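Local coordinates for putative phenazine biosynthesis PhzC/PhzF protein (Clostridium difficile, PDB 4DUN) that probably acts as an isomerase of the PhzF type, with its natural substrate and exact reaction left open, at residues Ile122-Ser127 with Thr171-Ile176; Asn132-Val137 with Arg145-Leu150; Asn209-Trp214 with His221-Ala226. All coordinates share one frame; numbering follows the deposited sequence. Where two conformers were deposited one is given.

Interaction 1 of 3, residues Ile122-Ser127 with Thr171-Ile176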
loop_
_atom_site.group_PDB
_atom_site.type_symbol
_atom_site.label_atom_id
_atom_site.label_comp_id
_atom_site.label_asym_id
_atom_site.label_seq_id
_atom_site.Cartn_x
_atom_site.Cartn_y
_atom_site.Cartn_z
ATOM N N ILE A 122 -18.999 -14.062 25.846
ATOM C CA ILE A 122 -20.125 -14.905 26.222
ATOM C C ILE A 122 -20.387 -15.927 25.124
ATOM O O ILE A 122 -20.457 -15.553 23.941
ATOM C CB ILE A 122 -21.388 -14.035 26.511
ATOM C CG1 ILE A 122 -21.182 -13.185 27.801
ATOM C CG2 ILE A 122 -22.666 -14.918 26.604
ATOM C CD1 ILE A 122 -22.348 -12.309 28.190
ATOM N N GLU A 123 -20.594 -17.205 25.526
ATOM C CA GLU A 123 -20.928 -18.288 24.603
ATOM C C GLU A 123 -22.299 -18.050 23.979
ATOM O O GLU A 123 -23.245 -17.725 24.691
ATOM C CB GLU A 123 -20.898 -19.649 25.320
ATOM C CG GLU A 123 -20.992 -20.851 24.391
ATOM C CD GLU A 123 -20.782 -22.204 25.043
ATOM O OE1 GLU A 123 -20.871 -22.302 26.290
ATOM O OE2 GLU A 123 -20.555 -23.179 24.294
ATOM N N ILE A 124 -22.407 -18.199 22.653
ATOM C CA ILE A 124 -23.693 -18.009 21.971
ATOM C C ILE A 124 -23.962 -19.194 21.038
ATOM O O ILE A 124 -23.070 -20.007 20.780
ATOM C CB ILE A 124 -23.789 -16.660 21.191
ATOM C CG1 ILE A 124 -22.699 -16.550 20.075
ATOM C CG2 ILE A 124 -23.793 -15.443 22.138
ATOM C CD1 ILE A 124 -22.981 -15.538 18.935
ATOM N N GLU A 125 -25.181 -19.256 20.519
ATOM C CA GLU A 125 -25.610 -20.217 19.520
ATOM C C GLU A 125 -25.926 -19.437 18.263
ATOM O O GLU A 125 -26.752 -18.525 18.308
ATOM C CB GLU A 125 -26.832 -21.015 20.000
ATOM C CG GLU A 125 -26.492 -22.171 20.921
ATOM C CD GLU A 125 -27.652 -22.720 21.730
ATOM O OE1 GLU A 125 -27.380 -23.431 22.726
ATOM O OE2 GLU A 125 -28.824 -22.427 21.390
ATOM N N LEU A 126 -25.247 -19.749 17.156
ATOM C CA LEU A 126 -25.527 -19.077 15.889
ATOM C C LEU A 126 -26.797 -19.628 15.276
ATOM O O LEU A 126 -27.055 -20.830 15.381
ATOM C CB LEU A 126 -24.377 -19.255 14.884
ATOM C CG LEU A 126 -23.026 -18.652 15.237
ATOM C CD1 LEU A 126 -22.008 -19.034 14.210
ATOM C CD2 LEU A 126 -23.093 -17.128 15.340
ATOM N N SER A 127 -27.553 -18.765 14.580
ATOM C CA SER A 127 -28.746 -19.152 13.832
ATOM C C SER A 127 -28.317 -20.014 12.632
ATOM O O SER A 127 -27.174 -19.860 12.185
ATOM C CB SER A 127 -29.488 -17.906 13.349
ATOM O OG SER A 127 -28.710 -17.200 12.393
ATOM N N THR A 171 -23.196 -8.899 10.291
ATOM C CA THR A 171 -23.259 -7.487 10.695
ATOM C C THR A 171 -23.285 -7.236 12.214
ATOM O O THR A 171 -23.054 -6.100 12.633
ATOM C CB THR A 171 -24.485 -6.809 10.053
ATOM O OG1 THR A 171 -25.667 -7.566 10.346
ATOM C CG2 THR A 171 -24.331 -6.626 8.541
ATOM N N ASP A 172 -23.541 -8.267 13.032
ATOM C CA ASP A 172 -23.581 -8.126 14.491
ATOM C C ASP A 172 -22.188 -7.923 15.119
ATOM O O ASP A 172 -22.120 -7.518 16.277
ATOM C CB ASP A 172 -24.248 -9.357 15.132
ATOM C CG ASP A 172 -25.669 -9.164 15.617
ATOM O OD1 ASP A 172 -26.294 -8.135 15.250
ATOM O OD2 ASP A 172 -26.170 -10.052 16.345
ATOM N N TRP A 173 -21.095 -8.188 14.368
ATOM C CA TRP A 173 -19.723 -8.112 14.888
ATOM C C TRP A 173 -18.794 -7.265 14.003
ATOM O O TRP A 173 -19.039 -7.140 12.804
ATOM C CB TRP A 173 -19.153 -9.539 15.060
ATOM C CG TRP A 173 -19.972 -10.356 16.020
ATOM C CD1 TRP A 173 -19.936 -10.293 17.383
ATOM C CD2 TRP A 173 -21.069 -11.220 15.686
ATOM N NE1 TRP A 173 -20.895 -11.121 17.921
ATOM C CE2 TRP A 173 -21.619 -11.687 16.902
ATOM C CE3 TRP A 173 -21.612 -11.687 14.474
ATOM C CZ2 TRP A 173 -22.703 -12.573 16.942
ATOM C CZ3 TRP A 173 -22.679 -12.574 14.514
ATOM C CH2 TRP A 173 -23.210 -13.015 15.736
ATOM N N LEU A 174 -17.740 -6.669 14.609
ATOM C CA LEU A 174 -16.771 -5.837 13.885
ATOM C C LEU A 174 -15.835 -6.719 13.048
ATOM O O LEU A 174 -15.700 -6.522 11.841
ATOM C CB LEU A 174 -15.954 -4.935 14.845
ATOM C CG LEU A 174 -14.801 -4.107 14.199
ATOM C CD1 LEU A 174 -15.326 -3.047 13.242
ATOM C CD2 LEU A 174 -13.944 -3.438 15.259
ATOM N N GLY A 175 -15.189 -7.658 13.715
ATOM C CA GLY A 175 -14.264 -8.596 13.101
ATOM C C GLY A 175 -14.625 -10.030 13.419
ATOM O O GLY A 175 -15.442 -10.300 14.306
ATOM N N ILE A 176 -14.016 -10.953 12.687
ATOM C CA ILE A 176 -14.229 -12.390 12.858
ATOM C C ILE A 176 -12.907 -12.986 13.305
ATOM O O ILE A 176 -11.913 -12.910 12.573
ATOM C CB ILE A 176 -14.767 -13.079 11.562
ATOM C CG1 ILE A 176 -15.986 -12.329 10.931
ATOM C CG2 ILE A 176 -15.032 -14.574 11.784
ATOM C CD1 ILE A 176 -17.273 -12.161 11.824
#
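Ile124 and Leu126 press their methyl ends against the six-membered part of the Trp173 indole, on the surface of one half of the PhzF fold, a two-domain architecture shared with diaminopimelate epimerase. The tight spot lies between Ile124 CD1 and Trp173 CZ2, 3.6 Å apart, the two side chains coming from opposite directions. With chi1 at 60°, CG1 of Ile124 sits between its own N and carbonyl carbon, and the extended chi2 (159°) carries CD1 on to the indole. Leu126 is the looser partner: its CB bond does not aim at the loop, but chi1 of -64° and an extended chi2 bring the end nearer, with CD2 4.1 Å from Trp173 CH2. Both aliphatic groups approach the ring obliquely. Within 171-176, Asp172 CB lies 3.5 Å above one ring face, toward the rim. Leu147 of strand 147-150 touches both Ile124 and Trp173 and backs the contact, whereas Glu123, Glu125 and Thr171 lie at the solvent side. The polar edge of the indole is anchored separately, by a hydrogen bond from NE1 to Ser143 OG. Next to CZ2, Trp173 CH2 also lies 4.1 Å from Ile124 CD1, making it the atom that both aliphatic side chains reach.

Interaction 2 of 3, residues Asn132-Val137 with Arg145-Leu150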
loop_
_atom_site.group_PDB
_atom_site.type_symbol
_atom_site.label_atom_id
_atom_site.label_comp_id
_atom_site.label_asym_id
_atom_site.label_seq_id
_atom_site.Cartn_x
_atom_site.Cartn_y
_atom_site.Cartn_z
ATOM N N ASN A 132 -24.021 -20.798 8.353
ATOM C CA ASN A 132 -23.665 -20.971 6.949
ATOM C C ASN A 132 -22.760 -19.822 6.457
ATOM O O ASN A 132 -22.130 -19.966 5.416
ATOM C CB ASN A 132 -24.923 -21.094 6.082
ATOM C CG ASN A 132 -25.630 -22.438 6.201
ATOM O OD1 ASN A 132 -25.083 -23.429 6.712
ATOM N ND2 ASN A 132 -26.861 -22.510 5.700
ATOM N N LEU A 133 -22.681 -18.696 7.195
ATOM C CA LEU A 133 -21.845 -17.565 6.771
ATOM C C LEU A 133 -20.403 -17.636 7.302
ATOM O O LEU A 133 -19.523 -16.986 6.733
ATOM C CB LEU A 133 -22.461 -16.221 7.203
ATOM C CG LEU A 133 -23.857 -15.881 6.645
ATOM C CD1 LEU A 133 -24.464 -14.721 7.406
ATOM C CD2 LEU A 133 -23.828 -15.637 5.136
ATOM N N ILE A 134 -20.163 -18.398 8.386
ATOM C CA ILE A 134 -18.840 -18.459 9.033
ATOM C C ILE A 134 -17.795 -19.297 8.266
ATOM O O ILE A 134 -16.598 -19.126 8.515
ATOM C CB ILE A 134 -18.921 -18.891 10.519
ATOM C CG1 ILE A 134 -19.614 -20.268 10.690
ATOM C CG2 ILE A 134 -19.578 -17.774 11.369
ATOM C CD1 ILE A 134 -19.475 -20.849 12.084
ATOM N N GLY A 135 -18.238 -20.165 7.356
ATOM C CA GLY A 135 -17.357 -20.963 6.510
ATOM C C GLY A 135 -16.481 -21.975 7.219
ATOM O O GLY A 135 -15.341 -22.204 6.804
ATOM N N CYS A 136 -16.997 -22.554 8.320
ATOM C CA CYS A 136 -16.326 -23.581 9.123
ATOM C C CYS A 136 -17.333 -24.157 10.103
ATOM O O CYS A 136 -18.441 -23.627 10.227
ATOM C CB CYS A 136 -15.095 -23.014 9.843
ATOM S SG CYS A 136 -15.478 -21.741 11.076
ATOM N N VAL A 137 -16.962 -25.259 10.779
ATOM C CA VAL A 137 -17.776 -25.868 11.826
ATOM C C VAL A 137 -16.941 -25.783 13.114
ATOM O O VAL A 137 -16.090 -26.638 13.382
ATOM C CB VAL A 137 -18.309 -27.297 11.533
ATOM C CG1 VAL A 137 -19.194 -27.785 12.687
ATOM C CG2 VAL A 137 -19.091 -27.339 10.220
ATOM N N ARG A 145 -17.221 -7.684 20.950
ATOM C CA ARG A 145 -17.190 -6.691 19.857
ATOM C C ARG A 145 -17.043 -7.489 18.532
ATOM O O ARG A 145 -17.713 -7.210 17.534
ATOM C CB ARG A 145 -16.014 -5.724 20.057
ATOM C CG ARG A 145 -15.857 -4.701 18.930
ATOM C CD ARG A 145 -14.480 -4.075 18.916
ATOM N NE ARG A 145 -13.436 -5.040 18.556
ATOM C CZ ARG A 145 -12.135 -4.784 18.618
ATOM N NH1 ARG A 145 -11.253 -5.719 18.291
ATOM N NH2 ARG A 145 -11.704 -3.586 18.993
ATOM N N ASP A 146 -16.218 -8.542 18.599
ATOM C CA ASP A 146 -15.925 -9.473 17.513
ATOM C C ASP A 146 -16.580 -10.831 17.756
ATOM O O ASP A 146 -16.921 -11.181 18.900
ATOM C CB ASP A 146 -14.401 -9.669 17.396
ATOM C CG ASP A 146 -13.609 -8.380 17.274
ATOM O OD1 ASP A 146 -13.868 -7.614 16.322
ATOM O OD2 ASP A 146 -12.756 -8.127 18.146
ATOM N N LEU A 147 -16.735 -11.607 16.675
ATOM C CA LEU A 147 -17.242 -12.977 16.754
ATOM C C LEU A 147 -16.043 -13.892 16.945
ATOM O O LEU A 147 -15.035 -13.741 16.241
ATOM C CB LEU A 147 -18.028 -13.361 15.491
ATOM C CG LEU A 147 -18.604 -14.775 15.441
ATOM C CD1 LEU A 147 -19.702 -14.973 16.501
ATOM C CD2 LEU A 147 -19.202 -15.061 14.046
ATOM N N ILE A 148 -16.118 -14.797 17.927
ATOM C CA ILE A 148 -14.994 -15.681 18.227
ATOM C C ILE A 148 -15.387 -17.113 17.905
ATOM O O ILE A 148 -16.340 -17.638 18.492
ATOM C CB ILE A 148 -14.532 -15.515 19.695
ATOM C CG1 ILE A 148 -14.152 -14.029 19.973
ATOM C CG2 ILE A 148 -13.352 -16.465 20.014
ATOM C CD1 ILE A 148 -14.241 -13.619 21.389
ATOM N N LEU A 149 -14.627 -17.740 17.000
ATOM C CA LEU A 149 -14.861 -19.123 16.575
ATOM C C LEU A 149 -13.754 -20.009 17.070
ATOM O O LEU A 149 -12.593 -19.861 16.662
ATOM C CB LEU A 149 -14.983 -19.231 15.032
ATOM C CG LEU A 149 -15.974 -18.250 14.335
ATOM C CD1 LEU A 149 -15.899 -18.371 12.812
ATOM C CD2 LEU A 149 -17.407 -18.444 14.835
ATOM N N LEU A 150 -14.098 -20.905 17.995
ATOM C CA LEU A 150 -13.126 -21.848 18.524
ATOM C C LEU A 150 -12.999 -23.017 17.561
ATOM O O LEU A 150 -13.966 -23.754 17.350
ATOM C CB LEU A 150 -13.502 -22.320 19.951
ATOM C CG LEU A 150 -12.615 -23.441 20.523
ATOM C CD1 LEU A 150 -11.217 -22.917 20.901
ATOM C CD2 LEU A 150 -13.275 -24.128 21.690
#
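Ile134, just past the end of helix 128-133, packs on Leu147 and Leu149, which project from the same face of strand 147-150. Its CB already makes contact, 3.8 Å from Leu149 CD1. The CG2 branch faces both leucines: it lies 3.8 Å from Leu147 CD2 and 4.0 Å from Leu149 CD1. CG1 takes the position between the backbone N and the carbonyl carbon (chi1 57°), and the extended chi2 then sends CD1 along Leu149, where it ends 4.2 Å from CD2. Leu147 thus meets a single branch of Ile134, crossing it at about a right angle, whereas Leu149 is touched by CB, CG2 and CD1. Gly135 turns the chain out of the helix with a positive phi of 65°. Cys136 then points back to the strand and places SG 3.8 Å from Leu149 CD1, the methyl that Ile134 CB also touches. The contact is wholly apolar; the carbonyl oxygen of Ile134 is bonded to the Tyr160 hydroxyl. Strand 147-150 runs between strands 140-143, antiparallel, and 176-181, parallel. Val141 and Ile176 from these neighbours flank Leu147, and the turn after helix 128-133 packs on this side of the strands, while Ile148 and Leu150 touch helix 207-218.

Interaction 3 of 3, residues Asn209-Trp214 with His221-Ala226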
loop_
_atom_site.group_PDB
_atom_site.type_symbol
_atom_site.label_atom_id
_atom_site.label_comp_id
_atom_site.label_asym_id
_atom_site.label_seq_id
_atom_site.Cartn_x
_atom_site.Cartn_y
_atom_site.Cartn_z
ATOM N N ASN A 209 -10.435 -10.339 24.821
ATOM C CA ASN A 209 -11.304 -11.507 24.947
ATOM C C ASN A 209 -10.512 -12.794 25.028
ATOM O O ASN A 209 -10.885 -13.684 25.783
ATOM C CB ASN A 209 -12.247 -11.642 23.745
ATOM C CG ASN A 209 -13.049 -10.430 23.347
ATOM O OD1 ASN A 209 -13.175 -10.146 22.160
ATOM N ND2 ASN A 209 -13.690 -9.749 24.298
ATOM N N LEU A 210 -9.482 -12.942 24.173
ATOM C CA LEU A 210 -8.754 -14.203 24.065
ATOM C C LEU A 210 -8.002 -14.538 25.332
ATOM O O LEU A 210 -7.979 -15.711 25.717
ATOM C CB LEU A 210 -7.798 -14.209 22.847
ATOM C CG LEU A 210 -8.478 -14.162 21.465
ATOM C CD1 LEU A 210 -7.437 -13.952 20.358
ATOM C CD2 LEU A 210 -9.338 -15.445 21.188
ATOM N N ILE A 211 -7.435 -13.521 26.012
ATOM C CA ILE A 211 -6.663 -13.740 27.246
ATOM C C ILE A 211 -7.580 -14.313 28.359
ATOM O O ILE A 211 -7.244 -15.402 28.831
ATOM C CB ILE A 211 -5.879 -12.497 27.708
ATOM C CG1 ILE A 211 -4.740 -12.163 26.681
ATOM C CG2 ILE A 211 -5.338 -12.683 29.134
ATOM C CD1 ILE A 211 -4.072 -10.785 26.916
ATOM N N PRO A 212 -8.712 -13.676 28.796
ATOM C CA PRO A 212 -9.528 -14.307 29.855
ATOM C C PRO A 212 -10.053 -15.668 29.420
ATOM O O PRO A 212 -10.100 -16.587 30.239
ATOM C CB PRO A 212 -10.681 -13.312 30.083
ATOM C CG PRO A 212 -10.716 -12.462 28.836
ATOM C CD PRO A 212 -9.275 -12.367 28.402
ATOM N N TYR A 213 -10.418 -15.811 28.150
ATOM C CA TYR A 213 -10.915 -17.100 27.690
ATOM C C TYR A 213 -9.900 -18.245 27.764
ATOM O O TYR A 213 -10.201 -19.291 28.312
ATOM C CB TYR A 213 -11.464 -17.018 26.264
ATOM C CG TYR A 213 -11.825 -18.385 25.752
ATOM C CD1 TYR A 213 -13.027 -18.978 26.094
ATOM C CD2 TYR A 213 -10.937 -19.111 24.987
ATOM C CE1 TYR A 213 -13.345 -20.253 25.656
ATOM C CE2 TYR A 213 -11.239 -20.373 24.547
ATOM C CZ TYR A 213 -12.444 -20.948 24.879
ATOM O OH TYR A 213 -12.728 -22.220 24.434
ATOM N N TRP A 214 -8.684 -18.025 27.275
ATOM C CA TRP A 214 -7.656 -19.062 27.334
ATOM C C TRP A 214 -7.054 -19.185 28.731
ATOM O O TRP A 214 -6.656 -20.291 29.118
ATOM C CB TRP A 214 -6.589 -18.840 26.260
ATOM C CG TRP A 214 -7.084 -19.176 24.881
ATOM C CD1 TRP A 214 -7.376 -18.302 23.873
ATOM C CD2 TRP A 214 -7.399 -20.486 24.380
ATOM N NE1 TRP A 214 -7.784 -18.990 22.753
ATOM C CE2 TRP A 214 -7.847 -20.328 23.049
ATOM C CE3 TRP A 214 -7.341 -21.780 24.929
ATOM C CZ2 TRP A 214 -8.236 -21.411 22.259
ATOM C CZ3 TRP A 214 -7.739 -22.851 24.146
ATOM C CH2 TRP A 214 -8.149 -22.668 22.817
ATOM N N HIS A 221 -1.988 -17.544 34.100
ATOM C CA HIS A 221 -2.131 -16.084 34.166
ATOM C C HIS A 221 -1.186 -15.405 33.179
ATOM O O HIS A 221 -1.458 -14.284 32.771
ATOM C CB HIS A 221 -1.913 -15.548 35.583
ATOM C CG HIS A 221 -3.098 -15.725 36.484
ATOM N ND1 HIS A 221 -2.942 -15.939 37.839
ATOM C CD2 HIS A 221 -4.423 -15.713 36.194
ATOM C CE1 HIS A 221 -4.168 -16.045 38.330
ATOM N NE2 HIS A 221 -5.091 -15.922 37.374
ATOM N N LYS A 222 -0.079 -16.079 32.811
ATOM C CA LYS A 222 0.908 -15.596 31.842
ATOM C C LYS A 222 0.945 -16.562 30.695
ATOM O O LYS A 222 1.110 -17.765 30.914
ATOM C CB LYS A 222 2.299 -15.459 32.469
ATOM C CG LYS A 222 2.456 -14.268 33.405
ATOM C CD LYS A 222 3.900 -14.101 33.885
ATOM C CE LYS A 222 4.808 -13.434 32.875
ATOM N NZ LYS A 222 6.194 -13.299 33.394
ATOM N N MET A 223 0.765 -16.054 29.480
ATOM C CA MET A 223 0.716 -16.874 28.272
ATOM C C MET A 223 1.382 -16.194 27.109
ATOM O O MET A 223 1.597 -14.975 27.135
ATOM C CB MET A 223 -0.764 -17.154 27.879
ATOM C CG MET A 223 -1.541 -17.996 28.873
ATOM S SD MET A 223 -3.300 -18.099 28.458
ATOM C CE MET A 223 -3.855 -16.436 28.985
ATOM N N VAL A 224 1.707 -16.976 26.072
ATOM C CA VAL A 224 2.223 -16.442 24.821
ATOM C C VAL A 224 1.215 -16.849 23.744
ATOM O O VAL A 224 0.709 -17.977 23.751
ATOM C CB VAL A 224 3.696 -16.830 24.487
ATOM C CG1 VAL A 224 3.841 -18.313 24.131
ATOM C CG2 VAL A 224 4.257 -15.933 23.378
ATOM N N ALA A 225 0.883 -15.905 22.869
ATOM C CA ALA A 225 -0.064 -16.111 21.775
ATOM C C ALA A 225 0.597 -15.793 20.456
ATOM O O ALA A 225 1.494 -14.948 20.386
ATOM C CB ALA A 225 -1.286 -15.219 21.967
ATOM N N ALA A 226 0.144 -16.448 19.409
ATOM C CA ALA A 226 0.611 -16.146 18.058
ATOM C C ALA A 226 -0.589 -15.761 17.231
ATOM O O ALA A 226 -1.690 -16.279 17.444
ATOM C CB ALA A 226 1.329 -17.355 17.439
#
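Met223 reaches from strand 222-227 to helix 207-218 and lays its thioether end against one helical turn, between Ile211 and Trp214. Its side chain leaves the strand with CG anti to the carbonyl carbon (chi1 -65°), runs extended through chi2 (173°), then bends at chi3 (-76°), which turns the terminal methyl along the helix. Met223 SD is left beside Trp214, 4.0 Å from Trp214 CB and 3.9 Å from Trp214 C. CE lies against Ile211, 4.0 Å from CG2 and 3.5 Å from the carbonyl oxygen. Ile211 precedes Pro212, whose nitrogen has no hydrogen to give the preceding turn, and the helix is kinked there. Ile211 puts its CG2 branch beside its own carbonyl, so methyl and oxygen both meet CE. Trp214 begins toward the strand, but its indole swings away from Met223: NE1 bonds to Thr179 OG1, the ring stacks with Phe187, and Tyr213 CE2 sits 3.7 Å over one indole face. Within Trp214, Met223 meets CB and the backbone rather than the indole. Phe187 also touches Met223, and Cys237 and Val239 extend the apolar surface under Ile211. A helix buried against surrounding strands, as here, is characteristic of each half of the PhzF and diaminopimelate epimerase fold.

In the fold
Interactions 2 and 3 are buried, interaction 1 lies at the surface; none is held by a polar bond between its segments. Interactions 1 and 2 adjoin, their centres 7 Å apart: Leu147 serves both, and backbone bonds from Leu174 to Arg145 and from Leu147 to Gly175 tie loop 171-176 to segment 145-150. An aromatic ring meets aliphatic ends in interaction 1, branched side chains and a cysteine sulfur pack in interaction 2, and a bent thioether meets side chains and a backbone carbonyl of a helix in interaction 3. Interaction 3 is centred about 19 Å from the centre of interaction 2, yet Asn209, Tyr213 and Trp214 of its helix touch Ile148 and Leu150, so strand 147-150 is packed on both faces.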